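Local coordinates for dnab-like replicative helicase (Bacillus phage SPP1, PDB 3BH0), which probably hydrolyses ATP to drive 5'-3' unwinding of duplex DNA during phage replication, this chain being the ATPase domain of a DnaB-family helicase, at residues 181-193 against 216-229. Sequence-based numbering, arbitrary orientation.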
loop_
_atom_site.group_PDB
_atom_site.type_symbol
_atom_site.label_atom_id
_atom_site.label_comp_id
_atom_site.label_asym_id
_atom_site.label_seq_id
_atom_site.Cartn_x
_atom_site.Cartn_y
_atom_site.Cartn_z
ATOM N N LYS A 181 -7.323 -16.758 6.428
ATOM C CA LYS A 181 -7.160 -15.588 5.574
ATOM C C LYS A 181 -5.807 -14.923 5.756
ATOM O O LYS A 181 -5.360 -14.692 6.881
ATOM C CB LYS A 181 -8.274 -14.576 5.840
ATOM C CG LYS A 181 -9.682 -15.120 5.714
ATOM C CD LYS A 181 -10.154 -15.128 4.273
ATOM C CE LYS A 181 -11.668 -15.154 4.222
ATOM N NZ LYS A 181 -12.270 -13.855 4.669
ATOM N N ARG A 182 -5.160 -14.620 4.640
ATOM C CA ARG A 182 -3.965 -13.786 4.659
ATOM C C ARG A 182 -4.341 -12.322 4.918
ATOM O O ARG A 182 -5.128 -11.741 4.164
ATOM C CB ARG A 182 -3.142 -13.965 3.373
ATOM C CG ARG A 182 -3.846 -14.733 2.257
ATOM C CD ARG A 182 -2.918 -15.026 1.084
ATOM N NE ARG A 182 -3.523 -14.560 -0.162
ATOM C CZ ARG A 182 -3.093 -14.859 -1.383
ATOM N NH1 ARG A 182 -2.046 -15.647 -1.556
ATOM N NH2 ARG A 182 -3.722 -14.361 -2.440
ATOM N N VAL A 183 -3.813 -11.780 6.023
ATOM C CA VAL A 183 -4.015 -10.396 6.482
ATOM C C VAL A 183 -2.969 -9.462 5.862
ATOM O O VAL A 183 -1.802 -9.833 5.708
ATOM C CB VAL A 183 -3.924 -10.306 8.039
ATOM C CG1 VAL A 183 -4.087 -8.876 8.552
ATOM C CG2 VAL A 183 -4.955 -11.206 8.700
ATOM N N ILE A 184 -3.387 -8.247 5.507
ATOM C CA ILE A 184 -2.466 -7.260 4.947
ATOM C C ILE A 184 -2.544 -6.000 5.791
ATOM O O ILE A 184 -3.613 -5.423 5.943
ATOM C CB ILE A 184 -2.794 -6.958 3.468
ATOM C CG1 ILE A 184 -2.754 -8.245 2.646
ATOM C CG2 ILE A 184 -1.829 -5.889 2.885
ATOM C CD1 ILE A 184 -4.038 -8.545 1.933
ATOM N N VAL A 185 -1.417 -5.580 6.353
ATOM C CA VAL A 185 -1.398 -4.400 7.224
ATOM C C VAL A 185 -0.910 -3.175 6.448
ATOM O O VAL A 185 0.259 -3.092 6.093
ATOM C CB VAL A 185 -0.548 -4.665 8.498
ATOM C CG1 VAL A 185 -0.626 -3.506 9.484
ATOM C CG2 VAL A 185 -1.011 -5.973 9.160
ATOM N N MET A 186 -1.824 -2.248 6.164
ATOM C CA MET A 186 -1.484 -1.002 5.466
ATOM C C MET A 186 -1.329 0.124 6.467
ATOM O O MET A 186 -2.211 0.346 7.299
ATOM C CB MET A 186 -2.557 -0.601 4.454
ATOM C CG MET A 186 -2.715 -1.512 3.259
ATOM S SD MET A 186 -3.314 -0.600 1.807
ATOM C CE MET A 186 -1.763 0.014 1.144
ATOM N N ILE A 187 -0.222 0.853 6.385
ATOM C CA ILE A 187 -0.005 1.946 7.315
ATOM C C ILE A 187 0.021 3.316 6.613
ATOM O O ILE A 187 0.990 3.641 5.909
ATOM C CB ILE A 187 1.219 1.675 8.204
ATOM C CG1 ILE A 187 1.084 0.259 8.799
ATOM C CG2 ILE A 187 1.362 2.764 9.295
ATOM C CD1 ILE A 187 2.319 -0.326 9.365
ATOM N N ASP A 188 -1.053 4.106 6.777
ATOM C CA ASP A 188 -1.038 5.466 6.208
ATOM C C ASP A 188 -0.051 6.313 6.931
ATOM O O ASP A 188 -0.314 7.066 7.872
ATOM C CB ASP A 188 -2.372 6.184 6.019
ATOM C CG ASP A 188 -2.228 7.466 5.129
ATOM O OD1 ASP A 188 -1.082 7.873 4.767
ATOM O OD2 ASP A 188 -3.265 8.080 4.802
ATOM N N TYR A 189 1.122 6.072 6.390
ATOM C CA TYR A 189 2.376 6.720 6.541
ATOM C C TYR A 189 3.142 6.550 7.819
ATOM O O TYR A 189 2.685 6.870 8.913
ATOM C CB TYR A 189 2.525 7.979 5.658
ATOM C CG TYR A 189 2.779 9.323 6.253
ATOM C CD1 TYR A 189 4.076 9.724 6.563
ATOM C CD2 TYR A 189 1.744 10.252 6.373
ATOM C CE1 TYR A 189 4.327 10.991 7.056
ATOM C CE2 TYR A 189 1.989 11.534 6.857
ATOM C CZ TYR A 189 3.276 11.889 7.194
ATOM O OH TYR A 189 3.512 13.139 7.688
ATOM N N LEU A 190 4.302 5.942 7.590
ATOM C CA LEU A 190 5.173 5.365 8.567
ATOM C C LEU A 190 5.747 6.382 9.533
ATOM O O LEU A 190 5.882 6.087 10.712
ATOM C CB LEU A 190 6.298 4.612 7.837
ATOM C CG LEU A 190 7.473 3.968 8.588
ATOM C CD1 LEU A 190 7.867 2.695 7.864
ATOM C CD2 LEU A 190 8.675 4.909 8.719
ATOM N N GLN A 191 6.056 7.571 9.030
ATOM C CA GLN A 191 6.799 8.573 9.794
ATOM C C GLN A 191 5.917 9.303 10.795
ATOM O O GLN A 191 6.381 10.211 11.492
ATOM C CB GLN A 191 7.489 9.580 8.863
ATOM C CG GLN A 191 8.681 9.012 8.088
ATOM C CD GLN A 191 8.287 8.295 6.786
ATOM O OE1 GLN A 191 7.115 8.261 6.391
ATOM N NE2 GLN A 191 9.284 7.728 6.113
ATOM N N LEU A 192 4.656 8.890 10.845
ATOM C CA LEU A 192 3.677 9.355 11.808
ATOM C C LEU A 192 3.555 8.395 13.005
ATOM O O LEU A 192 2.951 8.737 14.031
ATOM C CB LEU A 192 2.302 9.489 11.115
ATOM C CG LEU A 192 1.652 10.870 10.947
ATOM C CD1 LEU A 192 2.649 11.898 10.455
ATOM C CD2 LEU A 192 0.425 10.830 10.037
ATOM N N LEU A 193 4.119 7.196 12.869
ATOM C CA LEU A 193 4.012 6.172 13.916
ATOM C C LEU A 193 4.712 6.612 15.202
ATOM O O LEU A 193 5.726 7.295 15.156
ATOM C CB LEU A 193 4.573 4.827 13.439
ATOM C CG LEU A 193 3.739 4.038 12.425
ATOM C CD1 LEU A 193 4.537 2.900 11.799
ATOM C CD2 LEU A 193 2.455 3.512 13.037
ATOM N N MET A 216 7.433 -7.826 12.646
ATOM C CA MET A 216 5.997 -8.072 12.699
ATOM C C MET A 216 5.469 -8.804 11.461
ATOM O O MET A 216 4.706 -9.762 11.583
ATOM C CB MET A 216 5.234 -6.764 12.896
ATOM C CG MET A 216 3.712 -6.940 12.904
ATOM S SD MET A 216 2.836 -5.406 13.242
ATOM C CE MET A 216 2.991 -4.584 11.649
ATOM N N ALA A 217 5.864 -8.342 10.272
ATOM C CA ALA A 217 5.506 -9.004 9.018
ATOM C C ALA A 217 5.877 -10.483 9.094
ATOM O O ALA A 217 5.059 -11.358 8.803
ATOM C CB ALA A 217 6.213 -8.329 7.839
ATOM N N ARG A 218 7.123 -10.733 9.499
ATOM C CA ARG A 218 7.684 -12.080 9.629
ATOM C C ARG A 218 7.043 -12.902 10.760
ATOM O O ARG A 218 6.560 -14.008 10.521
ATOM C CB ARG A 218 9.209 -11.991 9.824
ATOM C CG ARG A 218 9.974 -11.600 8.566
ATOM C CD ARG A 218 10.545 -12.813 7.827
ATOM N NE ARG A 218 11.733 -13.296 8.527
ATOM C CZ ARG A 218 11.922 -14.539 8.960
ATOM N NH1 ARG A 218 11.035 -15.500 8.727
ATOM N NH2 ARG A 218 13.043 -14.816 9.597
ATOM N N GLU A 219 7.038 -12.348 11.974
ATOM C CA GLU A 219 6.639 -13.070 13.197
ATOM C C GLU A 219 5.151 -13.388 13.216
ATOM O O GLU A 219 4.758 -14.462 13.663
ATOM C CB GLU A 219 7.055 -12.294 14.461
ATOM C CG GLU A 219 7.228 -13.146 15.715
ATOM C CD GLU A 219 8.447 -12.730 16.573
ATOM O OE1 GLU A 219 8.528 -11.546 16.991
ATOM O OE2 GLU A 219 9.325 -13.601 16.839
ATOM N N LEU A 220 4.327 -12.467 12.722
ATOM C CA LEU A 220 2.882 -12.721 12.606
ATOM C C LEU A 220 2.475 -13.314 11.259
ATOM O O LEU A 220 1.339 -13.739 11.087
ATOM C CB LEU A 220 2.055 -11.463 12.925
ATOM C CG LEU A 220 2.343 -10.760 14.253
ATOM C CD1 LEU A 220 1.410 -9.551 14.429
ATOM C CD2 LEU A 220 2.234 -11.752 15.436
ATOM N N ASP A 221 3.403 -13.348 10.307
ATOM C CA ASP A 221 3.144 -13.957 8.995
ATOM C C ASP A 221 2.125 -13.141 8.178
ATOM O O ASP A 221 1.177 -13.685 7.596
ATOM C CB ASP A 221 2.709 -15.439 9.150
ATOM C CG ASP A 221 2.949 -16.268 7.891
ATOM O OD1 ASP A 221 3.877 -15.956 7.102
ATOM O OD2 ASP A 221 2.195 -17.250 7.697
ATOM N N VAL A 222 2.346 -11.829 8.118
ATOM C CA VAL A 222 1.478 -10.930 7.345
ATOM C C VAL A 222 2.249 -10.109 6.309
ATOM O O VAL A 222 3.469 -9.971 6.401
ATOM C CB VAL A 222 0.657 -9.968 8.267
ATOM C CG1 VAL A 222 -0.357 -10.765 9.112
ATOM C CG2 VAL A 222 1.573 -9.087 9.150
ATOM N N VAL A 223 1.529 -9.581 5.320
ATOM C CA VAL A 223 2.077 -8.532 4.459
ATOM C C VAL A 223 1.947 -7.184 5.171
ATOM O O VAL A 223 0.861 -6.807 5.585
ATOM C CB VAL A 223 1.373 -8.461 3.086
ATOM C CG1 VAL A 223 2.080 -7.429 2.175
ATOM C CG2 VAL A 223 1.351 -9.843 2.423
ATOM N N VAL A 224 3.060 -6.485 5.344
ATOM C CA VAL A 224 3.027 -5.107 5.832
ATOM C C VAL A 224 3.317 -4.181 4.664
ATOM O O VAL A 224 4.289 -4.384 3.941
ATOM C CB VAL A 224 4.014 -4.877 6.980
ATOM C CG1 VAL A 224 3.981 -3.430 7.446
ATOM C CG2 VAL A 224 3.672 -5.821 8.139
ATOM N N ILE A 225 2.419 -3.217 4.459
ATOM C CA ILE A 225 2.561 -2.182 3.445
ATOM C C ILE A 225 2.578 -0.808 4.132
ATOM O O ILE A 225 1.547 -0.320 4.605
ATOM C CB ILE A 225 1.456 -2.242 2.358
ATOM C CG1 ILE A 225 1.465 -3.596 1.631
ATOM C CG2 ILE A 225 1.681 -1.162 1.339
ATOM C CD1 ILE A 225 0.288 -3.821 0.709
ATOM N N ALA A 226 3.762 -0.208 4.199
ATOM C CA ALA A 226 3.912 1.106 4.767
ATOM C C ALA A 226 4.110 2.178 3.685
ATOM O O ALA A 226 4.996 2.078 2.819
ATOM C CB ALA A 226 5.057 1.129 5.788
ATOM N N LEU A 227 3.247 3.190 3.742
ATOM C CA LEU A 227 3.407 4.425 3.003
ATOM C C LEU A 227 4.491 5.260 3.685
ATOM O O LEU A 227 4.608 5.261 4.910
ATOM C CB LEU A 227 2.077 5.199 2.942
ATOM C CG LEU A 227 1.122 4.881 1.792
ATOM C CD1 LEU A 227 0.751 3.411 1.779
ATOM C CD2 LEU A 227 -0.139 5.735 1.842
ATOM N N SER A 228 5.266 5.974 2.875
ATOM C CA SER A 228 6.394 6.736 3.358
ATOM C C SER A 228 6.563 8.006 2.549
ATOM O O SER A 228 6.405 8.019 1.323
ATOM C CB SER A 228 7.676 5.902 3.285
ATOM O OG SER A 228 8.814 6.716 3.506
ATOM N N GLN A 229 6.904 9.076 3.247
ATOM C CA GLN A 229 7.161 10.348 2.614
ATOM C C GLN A 229 8.560 10.281 2.037
ATOM O O GLN A 229 9.258 9.292 2.238
ATOM C CB GLN A 229 7.006 11.487 3.635
ATOM C CG GLN A 229 8.112 11.610 4.702
ATOM C CD GLN A 229 7.677 12.490 5.909
ATOM O OE1 GLN A 229 6.694 13.219 5.840
ATOM N NE2 GLN A 229 8.413 12.404 7.003
#
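Gln191 reaches from the turn after strand 183-188 to the end of strand 223-228, and following it outward shows how a side chain can prolong strand pairing. Its CB lies 3.5 Å from Gln229 NE2, and CG keeps beside that same nitrogen. A bend at the second torsion (chi2 85°) then brings the amide to the Ser228 hydroxyl and the backbone N-H of Gln229. There the group divides its work: NE2 donates to Ser228 OG at 2.8 Å, nearly straight and in the amide plane, while OE1 accepts Gln229 N at 3.3 Å from a donor well above the carbonyl plane. Two bonds thus fix the rotation of the amide, and the Ser228 hydroxyl in turn donates a hydrogen bond to Gln229 O. Gln229 OE1 approaches Tyr189 CE1, amide and ring planes 50° apart.

Behind this end runs regular parallel pairing. Val223 O receives Val185 N at 2.7 Å, Val185 O receives Ile225 N, Ile225 O receives Ile187 N and Ile187 O receives Leu227 N; beyond it Leu227 O takes Leu190 N at 2.8 Å, carrying the association past the strand proper. On one face Met186 bends at its thioether to lay CE against Ile225 CG2, 3.6 Å away, while Ile225 CD1 meets Ile184 CG2. On the other, Ile187 CD1 touches Val224 CG1, and Leu190 CD1 comes onto Ala226 CB from beyond the strand.

The two strands, joined through helix 202-220 in a beta-alpha-beta crossover, lie centrally in the P-loop NTPase sheet, between strands 98-103 and 70-74. Helix 81-93 packs on the Met186 and Ile225 face, and helix 202-220 on that of Ile187 and Val224, also meeting Leu190.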